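Local coordinates for Serine/threonine-protein kinase Tel1 (Chaetomium thermophilum, PDB 6SKY) that probably phosphorylates serine and threonine residues followed by glutamine in protein substrates, signalling DNA damage as a Tel1/ATM kinase, at residues E1671-K1679 / S1714-L1724; L1692-D1703 / V1778-K1789. One frame throughout, in Å; residues are numbered along the deposited sequence.

Contact 1. Residues E1671-K1679 / S1714-L1724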
loop_
_atom_site.group_PDB
_atom_site.type_symbol
_atom_site.label_atom_id
_atom_site.label_comp_id
_atom_site.label_asym_id
_atom_site.label_seq_id
_atom_site.Cartn_x
_atom_site.Cartn_y
_atom_site.Cartn_z
ATOM N N GLU A 1671 23.978 56.515 -13.812
ATOM C CA GLU A 1671 23.813 57.960 -13.729
ATOM C C GLU A 1671 22.356 58.331 -13.519
ATOM O O GLU A 1671 22.048 59.211 -12.712
ATOM C CB GLU A 1671 24.354 58.635 -14.984
ATOM C CG GLU A 1671 25.847 58.509 -15.164
ATOM C CD GLU A 1671 26.222 57.471 -16.205
ATOM O OE1 GLU A 1671 25.331 56.710 -16.635
ATOM O OE2 GLU A 1671 27.409 57.420 -16.599
ATOM N N GLU A 1672 21.443 57.675 -14.232
ATOM C CA GLU A 1672 20.026 57.915 -13.995
ATOM C C GLU A 1672 19.622 57.496 -12.592
ATOM O O GLU A 1672 18.773 58.137 -11.968
ATOM C CB GLU A 1672 19.184 57.176 -15.024
ATOM C CG GLU A 1672 19.074 57.877 -16.351
ATOM C CD GLU A 1672 18.200 57.119 -17.318
ATOM O OE1 GLU A 1672 18.135 55.879 -17.206
ATOM O OE2 GLU A 1672 17.569 57.757 -18.186
ATOM N N GLY A 1673 20.222 56.429 -12.075
ATOM C CA GLY A 1673 19.897 56.005 -10.727
ATOM C C GLY A 1673 20.306 57.033 -9.695
ATOM O O GLY A 1673 19.535 57.368 -8.792
ATOM N N LEU A 1674 21.520 57.563 -9.829
ATOM C CA LEU A 1674 21.969 58.599 -8.907
ATOM C C LEU A 1674 21.168 59.878 -9.073
ATOM O O LEU A 1674 20.873 60.557 -8.088
ATOM C CB LEU A 1674 23.450 58.875 -9.100
ATOM C CG LEU A 1674 24.357 57.976 -8.285
ATOM C CD1 LEU A 1674 25.763 58.449 -8.418
ATOM C CD2 LEU A 1674 23.922 57.997 -6.853
ATOM N N LEU A 1675 20.800 60.227 -10.303
ATOM C CA LEU A 1675 20.008 61.431 -10.503
ATOM C C LEU A 1675 18.632 61.299 -9.878
ATOM O O LEU A 1675 18.123 62.259 -9.303
ATOM C CB LEU A 1675 19.892 61.753 -11.986
ATOM C CG LEU A 1675 21.177 62.311 -12.583
ATOM C CD1 LEU A 1675 20.958 62.700 -14.014
ATOM C CD2 LEU A 1675 21.640 63.488 -11.776
ATOM N N ASN A 1676 18.013 60.124 -9.968
ATOM C CA ASN A 1676 16.729 59.936 -9.305
ATOM C C ASN A 1676 16.878 59.966 -7.794
ATOM O O ASN A 1676 16.034 60.536 -7.093
ATOM C CB ASN A 1676 16.090 58.629 -9.748
ATOM C CG ASN A 1676 15.554 58.699 -11.145
ATOM O OD1 ASN A 1676 15.779 59.668 -11.852
ATOM N ND2 ASN A 1676 14.841 57.669 -11.555
ATOM N N LEU A 1677 17.947 59.367 -7.270
ATOM C CA LEU A 1677 18.164 59.408 -5.830
ATOM C C LEU A 1677 18.362 60.833 -5.340
ATOM O O LEU A 1677 17.898 61.189 -4.254
ATOM C CB LEU A 1677 19.363 58.554 -5.452
ATOM C CG LEU A 1677 19.098 57.078 -5.222
ATOM C CD1 LEU A 1677 20.348 56.438 -4.719
ATOM C CD2 LEU A 1677 17.996 56.917 -4.231
ATOM N N ILE A 1678 19.051 61.660 -6.119
ATOM C CA ILE A 1678 19.295 63.037 -5.706
ATOM C C ILE A 1678 18.046 63.883 -5.887
ATOM O O ILE A 1678 17.748 64.748 -5.062
ATOM C CB ILE A 1678 20.489 63.613 -6.480
ATOM C CG1 ILE A 1678 21.779 62.934 -6.039
ATOM C CG2 ILE A 1678 20.597 65.089 -6.261
ATOM C CD1 ILE A 1678 22.964 63.302 -6.871
ATOM N N LYS A 1679 17.289 63.645 -6.955
ATOM C CA LYS A 1679 16.061 64.391 -7.178
ATOM C C LYS A 1679 15.043 64.124 -6.085
ATOM O O LYS A 1679 14.334 65.039 -5.656
ATOM C CB LYS A 1679 15.475 64.035 -8.537
ATOM C CG LYS A 1679 14.167 64.709 -8.823
ATOM C CD LYS A 1679 13.496 64.095 -10.025
ATOM C CE LYS A 1679 13.088 62.670 -9.745
ATOM N NZ LYS A 1679 12.472 62.036 -10.933
ATOM N N SER A 1714 21.460 62.886 -21.761
ATOM C CA SER A 1714 20.365 61.941 -21.913
ATOM C C SER A 1714 19.933 61.374 -20.571
ATOM O O SER A 1714 18.765 61.009 -20.401
ATOM C CB SER A 1714 20.775 60.818 -22.859
ATOM O OG SER A 1714 22.015 60.257 -22.466
ATOM N N ALA A 1715 20.854 61.285 -19.613
ATOM C CA ALA A 1715 20.468 60.870 -18.269
ATOM C C ALA A 1715 19.607 61.930 -17.592
ATOM O O ALA A 1715 18.583 61.610 -16.977
ATOM C CB ALA A 1715 21.709 60.574 -17.433
ATOM N N CYS A 1716 20.005 63.199 -17.701
ATOM C CA CYS A 1716 19.275 64.271 -17.031
ATOM C C CYS A 1716 17.896 64.471 -17.643
ATOM O O CYS A 1716 16.902 64.600 -16.923
ATOM C CB CYS A 1716 20.073 65.571 -17.086
ATOM S SG CYS A 1716 21.595 65.570 -16.126
ATOM N N GLN A 1717 17.813 64.501 -18.974
ATOM C CA GLN A 1717 16.536 64.751 -19.634
ATOM C C GLN A 1717 15.504 63.674 -19.346
ATOM O O GLN A 1717 14.318 63.892 -19.613
ATOM C CB GLN A 1717 16.723 64.871 -21.148
ATOM C CG GLN A 1717 17.749 65.904 -21.588
ATOM C CD GLN A 1717 17.189 67.302 -21.706
ATOM O OE1 GLN A 1717 15.977 67.501 -21.719
ATOM N NE2 GLN A 1717 18.075 68.283 -21.799
ATOM N N GLU A 1718 15.917 62.525 -18.816
ATOM C CA GLU A 1718 14.995 61.451 -18.489
ATOM C C GLU A 1718 14.878 61.187 -16.997
ATOM O O GLU A 1718 13.978 60.448 -16.588
ATOM C CB GLU A 1718 15.413 60.163 -19.203
ATOM C CG GLU A 1718 15.685 60.381 -20.673
ATOM C CD GLU A 1718 15.566 59.119 -21.486
ATOM O OE1 GLU A 1718 14.829 58.205 -21.057
ATOM O OE2 GLU A 1718 16.205 59.045 -22.556
ATOM N N SER A 1719 15.755 61.760 -16.181
ATOM C CA SER A 1719 15.613 61.676 -14.735
ATOM C C SER A 1719 14.899 62.871 -14.129
ATOM O O SER A 1719 14.257 62.729 -13.085
ATOM C CB SER A 1719 16.986 61.540 -14.079
ATOM O OG SER A 1719 17.618 60.350 -14.497
ATOM N N LEU A 1720 14.992 64.038 -14.747
ATOM C CA LEU A 1720 14.429 65.232 -14.151
ATOM C C LEU A 1720 13.263 65.755 -14.977
ATOM O O LEU A 1720 13.309 65.714 -16.210
ATOM C CB LEU A 1720 15.484 66.334 -14.030
ATOM C CG LEU A 1720 16.812 65.976 -13.370
ATOM C CD1 LEU A 1720 17.690 67.197 -13.303
ATOM C CD2 LEU A 1720 16.605 65.399 -11.991
ATOM N N PRO A 1721 12.206 66.238 -14.334
ATOM C CA PRO A 1721 11.168 66.960 -15.071
ATOM C C PRO A 1721 11.694 68.294 -15.574
ATOM O O PRO A 1721 12.722 68.800 -15.122
ATOM C CB PRO A 1721 10.059 67.149 -14.034
ATOM C CG PRO A 1721 10.731 67.007 -12.725
ATOM C CD PRO A 1721 11.844 66.037 -12.925
ATOM N N GLU A 1722 10.971 68.863 -16.534
ATOM C CA GLU A 1722 11.458 70.070 -17.195
ATOM C C GLU A 1722 11.613 71.268 -16.266
ATOM O O GLU A 1722 12.634 71.970 -16.385
ATOM C CB GLU A 1722 10.545 70.423 -18.372
ATOM C CG GLU A 1722 11.037 71.608 -19.179
ATOM C CD GLU A 1722 10.022 72.066 -20.201
ATOM O OE1 GLU A 1722 8.930 71.462 -20.256
ATOM O OE2 GLU A 1722 10.312 73.029 -20.943
ATOM N N PRO A 1723 10.679 71.580 -15.359
ATOM C CA PRO A 1723 10.912 72.730 -14.473
ATOM C C PRO A 1723 12.166 72.600 -13.627
ATOM O O PRO A 1723 12.857 73.597 -13.403
ATOM C CB PRO A 1723 9.642 72.768 -13.613
ATOM C CG PRO A 1723 9.047 71.423 -13.742
ATOM C CD PRO A 1723 9.348 70.999 -15.132
ATOM N N LEU A 1724 12.484 71.397 -13.152
ATOM C CA LEU A 1724 13.718 71.208 -12.402
ATOM C C LEU A 1724 14.925 71.152 -13.322
ATOM O O LEU A 1724 16.036 71.493 -12.905
ATOM C CB LEU A 1724 13.629 69.936 -11.559
ATOM C CG LEU A 1724 14.816 69.600 -10.660
ATOM C CD1 LEU A 1724 15.171 70.768 -9.781
ATOM C CD2 LEU A 1724 14.505 68.388 -9.819
#
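Lys1679 leaves its backbone with chi1 at 177°, CG pointing opposite the amide nitrogen, and a bend at chi3 then turns the amine onto the end of helix 1710-1719, where Lys1679 NZ donates to Ser1719 O at 2.9 Å. The C=O...N angle of 169° places the amine almost straight ahead of the carbonyl, in the last turn before Leu1720 leaves helical geometry; a lysine charge there would probably be favourable beside the carbonyl end of the helix dipole. The aliphatic part of the same chain is packed on the way: Lys1679 CB lies 3.9 Å from Leu1720 CD2, the two chains running alongside in opposing senses, and Lys1679 CG meets Leu1724 CD2. The pairing of helices 1670-1684 and 1710-1719 is consistent with the alpha-solenoid architecture of this PIKK. The short axes of 1671-1679 and 1714-1719 approach to 9.1 Å at 42°; Ala1715 and Ser1719, both small, face helix 1670-1684 here. Together with Ser1714 and Glu1718 they form the hole that receives Glu1672 as a knob, Glu1672 CG passing 3.4 Å from Ser1719 OG. That hydroxyl donates back to Ala1715 O, from above the carbonyl plane, and the same oxygen also accepts from Ser1719 N. Two acidic groups come near each other where Glu1672 OE2 lies 4.0 Å from Glu1718 OE1, the carboxylates steeply turned against each other; this would probably be mildly unfavourable, while Glu1672 OE1 is held by hydrogen bonds from the backbone N atoms of Val1667 and Gly1668. On the side towards Leu1697 of helix 1687-1706, Leu1675 sends CD1 to within 3.6 Å of Cys1716 SG and lays CB against Ser1719 CB.

Contact 2. Residues L1692-D1703 / V1778-K1789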
loop_
_atom_site.group_PDB
_atom_site.type_symbol
_atom_site.label_atom_id
_atom_site.label_comp_id
_atom_site.label_asym_id
_atom_site.label_seq_id
_atom_site.Cartn_x
_atom_site.Cartn_y
_atom_site.Cartn_z
ATOM N N LEU A 1692 21.278 70.947 -0.252
ATOM C CA LEU A 1692 22.364 70.132 -0.792
ATOM C C LEU A 1692 21.974 69.497 -2.119
ATOM O O LEU A 1692 22.769 69.477 -3.063
ATOM C CB LEU A 1692 22.757 69.054 0.211
ATOM C CG LEU A 1692 23.509 69.501 1.455
ATOM C CD1 LEU A 1692 23.477 68.421 2.497
ATOM C CD2 LEU A 1692 24.930 69.838 1.103
ATOM N N ALA A 1693 20.752 68.978 -2.211
ATOM C CA ALA A 1693 20.321 68.325 -3.440
ATOM C C ALA A 1693 20.203 69.313 -4.592
ATOM O O ALA A 1693 20.597 69.004 -5.720
ATOM C CB ALA A 1693 18.995 67.611 -3.209
ATOM N N GLU A 1694 19.667 70.505 -4.334
ATOM C CA GLU A 1694 19.566 71.502 -5.394
ATOM C C GLU A 1694 20.942 71.986 -5.831
ATOM O O GLU A 1694 21.172 72.221 -7.021
ATOM C CB GLU A 1694 18.695 72.664 -4.931
ATOM C CG GLU A 1694 17.225 72.325 -4.879
ATOM C CD GLU A 1694 16.388 73.362 -4.151
ATOM O OE1 GLU A 1694 15.147 73.298 -4.259
ATOM O OE2 GLU A 1694 16.962 74.231 -3.469
ATOM N N ALA A 1695 21.878 72.117 -4.892
ATOM C CA ALA A 1695 23.239 72.486 -5.260
ATOM C C ALA A 1695 23.872 71.426 -6.150
ATOM O O ALA A 1695 24.484 71.741 -7.181
ATOM C CB ALA A 1695 24.075 72.699 -4.003
ATOM N N ALA A 1696 23.739 70.156 -5.757
ATOM C CA ALA A 1696 24.287 69.065 -6.552
ATOM C C ALA A 1696 23.694 69.049 -7.949
ATOM O O ALA A 1696 24.416 68.908 -8.940
ATOM C CB ALA A 1696 24.036 67.736 -5.852
ATOM N N LEU A 1697 22.374 69.181 -8.054
ATOM C CA LEU A 1697 21.748 69.137 -9.367
ATOM C C LEU A 1697 22.171 70.319 -10.226
ATOM O O LEU A 1697 22.358 70.169 -11.437
ATOM C CB LEU A 1697 20.232 69.091 -9.231
ATOM C CG LEU A 1697 19.650 67.751 -8.800
ATOM C CD1 LEU A 1697 18.147 67.843 -8.688
ATOM C CD2 LEU A 1697 20.045 66.675 -9.780
ATOM N N ARG A 1698 22.330 71.502 -9.628
ATOM C CA ARG A 1698 22.791 72.648 -10.402
ATOM C C ARG A 1698 24.184 72.397 -10.955
ATOM O O ARG A 1698 24.434 72.597 -12.148
ATOM C CB ARG A 1698 22.763 73.917 -9.553
ATOM C CG ARG A 1698 21.466 74.696 -9.665
ATOM C CD ARG A 1698 21.520 76.033 -8.948
ATOM N NE ARG A 1698 20.846 76.008 -7.658
ATOM C CZ ARG A 1698 21.474 76.006 -6.491
ATOM N NH1 ARG A 1698 22.795 76.034 -6.449
ATOM N NH2 ARG A 1698 20.781 75.979 -5.367
ATOM N N THR A 1699 25.101 71.928 -10.105
ATOM C CA THR A 1699 26.447 71.616 -10.578
ATOM C C THR A 1699 26.417 70.601 -11.714
ATOM O O THR A 1699 27.029 70.813 -12.766
ATOM C CB THR A 1699 27.301 71.086 -9.433
ATOM O OG1 THR A 1699 27.379 72.074 -8.404
ATOM C CG2 THR A 1699 28.689 70.773 -9.924
ATOM N N ILE A 1700 25.702 69.492 -11.518
ATOM C CA ILE A 1700 25.695 68.421 -12.511
ATOM C C ILE A 1700 25.130 68.916 -13.831
ATOM O O ILE A 1700 25.746 68.744 -14.888
ATOM C CB ILE A 1700 24.908 67.208 -11.991
ATOM C CG1 ILE A 1700 25.678 66.508 -10.881
ATOM C CG2 ILE A 1700 24.623 66.247 -13.112
ATOM C CD1 ILE A 1700 24.867 65.483 -10.164
ATOM N N VAL A 1701 23.948 69.531 -13.802
ATOM C CA VAL A 1701 23.300 69.899 -15.054
ATOM C C VAL A 1701 24.074 71.001 -15.761
ATOM O O VAL A 1701 24.179 71.007 -16.991
ATOM C CB VAL A 1701 21.837 70.298 -14.812
ATOM C CG1 VAL A 1701 21.193 70.739 -16.105
ATOM C CG2 VAL A 1701 21.073 69.135 -14.225
ATOM N N SER A 1702 24.652 71.940 -15.009
ATOM C CA SER A 1702 25.422 72.993 -15.654
ATOM C C SER A 1702 26.675 72.428 -16.309
ATOM O O SER A 1702 26.977 72.745 -17.466
ATOM C CB SER A 1702 25.784 74.076 -14.643
ATOM O OG SER A 1702 26.940 73.714 -13.914
ATOM N N ASP A 1703 27.416 71.580 -15.588
ATOM C CA ASP A 1703 28.638 71.010 -16.143
ATOM C C ASP A 1703 28.362 69.993 -17.238
ATOM O O ASP A 1703 29.278 69.645 -17.985
ATOM C CB ASP A 1703 29.468 70.368 -15.038
ATOM C CG ASP A 1703 30.090 71.390 -14.118
ATOM O OD1 ASP A 1703 29.392 72.348 -13.731
ATOM O OD2 ASP A 1703 31.277 71.229 -13.773
ATOM N N VAL A 1778 31.410 64.220 -12.999
ATOM C CA VAL A 1778 30.732 65.275 -12.264
ATOM C C VAL A 1778 29.653 64.718 -11.352
ATOM O O VAL A 1778 29.267 65.381 -10.386
ATOM C CB VAL A 1778 30.149 66.316 -13.233
ATOM C CG1 VAL A 1778 28.915 65.785 -13.884
ATOM C CG2 VAL A 1778 29.851 67.610 -12.509
ATOM N N THR A 1779 29.165 63.506 -11.611
ATOM C CA THR A 1779 28.112 62.951 -10.772
ATOM C C THR A 1779 28.658 62.378 -9.475
ATOM O O THR A 1779 27.926 62.298 -8.486
ATOM C CB THR A 1779 27.341 61.880 -11.535
ATOM O OG1 THR A 1779 27.232 62.266 -12.908
ATOM C CG2 THR A 1779 25.952 61.733 -10.967
ATOM N N LEU A 1780 29.921 61.973 -9.453
ATOM C CA LEU A 1780 30.541 61.493 -8.230
ATOM C C LEU A 1780 31.225 62.595 -7.452
ATOM O O LEU A 1780 31.570 62.392 -6.286
ATOM C CB LEU A 1780 31.578 60.413 -8.534
ATOM C CG LEU A 1780 31.151 59.041 -9.035
ATOM C CD1 LEU A 1780 32.384 58.295 -9.446
ATOM C CD2 LEU A 1780 30.415 58.289 -7.960
ATOM N N ARG A 1781 31.449 63.747 -8.077
ATOM C CA ARG A 1781 32.165 64.823 -7.412
ATOM C C ARG A 1781 31.274 65.563 -6.429
ATOM O O ARG A 1781 31.763 66.094 -5.428
ATOM C CB ARG A 1781 32.718 65.782 -8.458
ATOM C CG ARG A 1781 33.688 66.801 -7.933
ATOM C CD ARG A 1781 33.733 67.964 -8.886
ATOM N NE ARG A 1781 33.814 67.512 -10.267
ATOM C CZ ARG A 1781 33.477 68.259 -11.309
ATOM N NH1 ARG A 1781 33.030 69.489 -11.122
ATOM N NH2 ARG A 1781 33.584 67.774 -12.536
ATOM N N VAL A 1782 29.971 65.599 -6.688
ATOM C CA VAL A 1782 29.030 66.355 -5.876
ATOM C C VAL A 1782 28.432 65.466 -4.798
ATOM O O VAL A 1782 27.534 65.884 -4.063
ATOM C CB VAL A 1782 27.925 66.953 -6.754
ATOM C CG1 VAL A 1782 28.527 67.691 -7.915
ATOM C CG2 VAL A 1782 27.029 65.860 -7.248
ATOM N N LEU A 1783 28.908 64.239 -4.702
ATOM C CA LEU A 1783 28.319 63.278 -3.781
ATOM C C LEU A 1783 28.784 63.398 -2.332
ATOM O O LEU A 1783 27.934 63.356 -1.441
ATOM C CB LEU A 1783 28.565 61.852 -4.269
ATOM C CG LEU A 1783 27.493 61.277 -5.192
ATOM C CD1 LEU A 1783 27.716 59.802 -5.360
ATOM C CD2 LEU A 1783 26.110 61.539 -4.654
ATOM N N PRO A 1784 30.078 63.520 -2.035
ATOM C CA PRO A 1784 30.538 63.370 -0.643
ATOM C C PRO A 1784 29.760 64.229 0.343
ATOM O O PRO A 1784 29.455 63.756 1.451
ATOM C CB PRO A 1784 32.012 63.783 -0.719
ATOM C CG PRO A 1784 32.404 63.431 -2.077
ATOM C CD PRO A 1784 31.223 63.715 -2.942
ATOM N N PRO A 1785 29.400 65.482 0.005
ATOM C CA PRO A 1785 28.488 66.217 0.900
ATOM C C PRO A 1785 27.210 65.464 1.214
ATOM O O PRO A 1785 26.894 65.251 2.388
ATOM C CB PRO A 1785 28.212 67.501 0.119
ATOM C CG PRO A 1785 29.411 67.712 -0.657
ATOM C CD PRO A 1785 29.890 66.367 -1.068
ATOM N N ILE A 1786 26.473 65.040 0.185
ATOM C CA ILE A 1786 25.198 64.362 0.396
ATOM C C ILE A 1786 25.400 63.050 1.137
ATOM O O ILE A 1786 24.607 62.686 2.008
ATOM C CB ILE A 1786 24.490 64.139 -0.948
ATOM C CG1 ILE A 1786 24.358 65.452 -1.698
ATOM C CG2 ILE A 1786 23.134 63.556 -0.729
ATOM C CD1 ILE A 1786 23.617 65.323 -2.980
ATOM N N LEU A 1787 26.458 62.319 0.802
ATOM C CA LEU A 1787 26.694 61.032 1.445
ATOM C C LEU A 1787 26.969 61.204 2.927
ATOM O O LEU A 1787 26.547 60.377 3.741
ATOM C CB LEU A 1787 27.852 60.305 0.766
ATOM C CG LEU A 1787 27.574 59.741 -0.625
ATOM C CD1 LEU A 1787 28.863 59.442 -1.339
ATOM C CD2 LEU A 1787 26.745 58.496 -0.521
ATOM N N SER A 1788 27.659 62.281 3.302
ATOM C CA SER A 1788 27.988 62.483 4.708
ATOM C C SER A 1788 26.826 63.081 5.492
ATOM O O SER A 1788 26.615 62.723 6.656
ATOM C CB SER A 1788 29.221 63.371 4.825
ATOM O OG SER A 1788 29.199 64.367 3.824
ATOM N N LYS A 1789 26.061 63.986 4.885
ATOM C CA LYS A 1789 24.996 64.655 5.624
ATOM C C LYS A 1789 23.740 63.799 5.703
ATOM O O LYS A 1789 23.316 63.405 6.792
ATOM C CB LYS A 1789 24.675 66.003 4.980
ATOM C CG LYS A 1789 25.878 66.897 4.762
ATOM C CD LYS A 1789 26.337 67.573 6.030
ATOM C CE LYS A 1789 27.287 68.707 5.700
ATOM N NZ LYS A 1789 27.526 69.592 6.871
#
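One face of the Arg1781 guanidinium is met by Val1778 CG2, offset toward the rim, while at the edge and near the plane stands Asp1703 OD2. Asp1703 OD2 is 3.6 Å from Arg1781 NH1, a long salt bridge, and the carboxylate is turned 59° from the guanidinium plane; Arg1781 NE is hydrogen-bonded to Pro1775 O. Val1778 CG2 also touches Asp1703 CB at 3.8 Å, so one methyl packs against both partners of the ion pair. Beyond this polar end the surface is aliphatic. Val1782 splits its branches, CG1 going to Thr1699 CG2 at 3.7 Å and CG2 to Ile1700 CD1 at 3.6 Å. Thr1699 has its methyl anti to the backbone N and OG1 anti to the carbonyl carbon (chi1 -60°); the methyl thereby faces Val1782, and the hydroxyl, Thr1699 OG1, turns back to donate to Ala1695 O at 3.2 Å. A serine here would probably leave Val1782 CG1 without its methyl partner and open a small gap between the helices. Ala1696 CB reaches Val1782 CG2 and Ile1786 CD1, both at 3.8 Å, and Leu1692 extends the row with CD1 on Lys1789 CG, the two side chains crossing at about a right angle. Segment 1692-1703 runs nearly antiparallel to 1783-1789, at 161° with axes 10.0 Å apart, a helix-on-helix packing that joins helix 1687-1706 to the later helix 1783-1789. With no hydrogen bond linking the two segments and a single long ion pair at one end, the association of these helices probably rests mainly on the fit of their aliphatic groups.

Contacts 1 and 2 lie with centres about 12 Å apart among neighbouring helices, on the same side of the chain's centre and away from the nucleotide and magnesium sites. Their segments alternate along the chain: 1671-1679, 1692-1703, 1714-1724, then 1778-1789. Helix 1687-1706 follows helix 1670-1684 and precedes helix 1710-1719, so a segment of contact 2 lies in sequence between the two halves of contact 1. The contacts also touch directly, Leu1697 CD1 meeting Leu1724 CD2 at 3.9 Å and Leu1674 CD1 meeting Leu1783 CD1 at 3.9 Å. Helix 1793-1808 packs on both contacts, so the two pairings share one neighbour and form a single packed bundle.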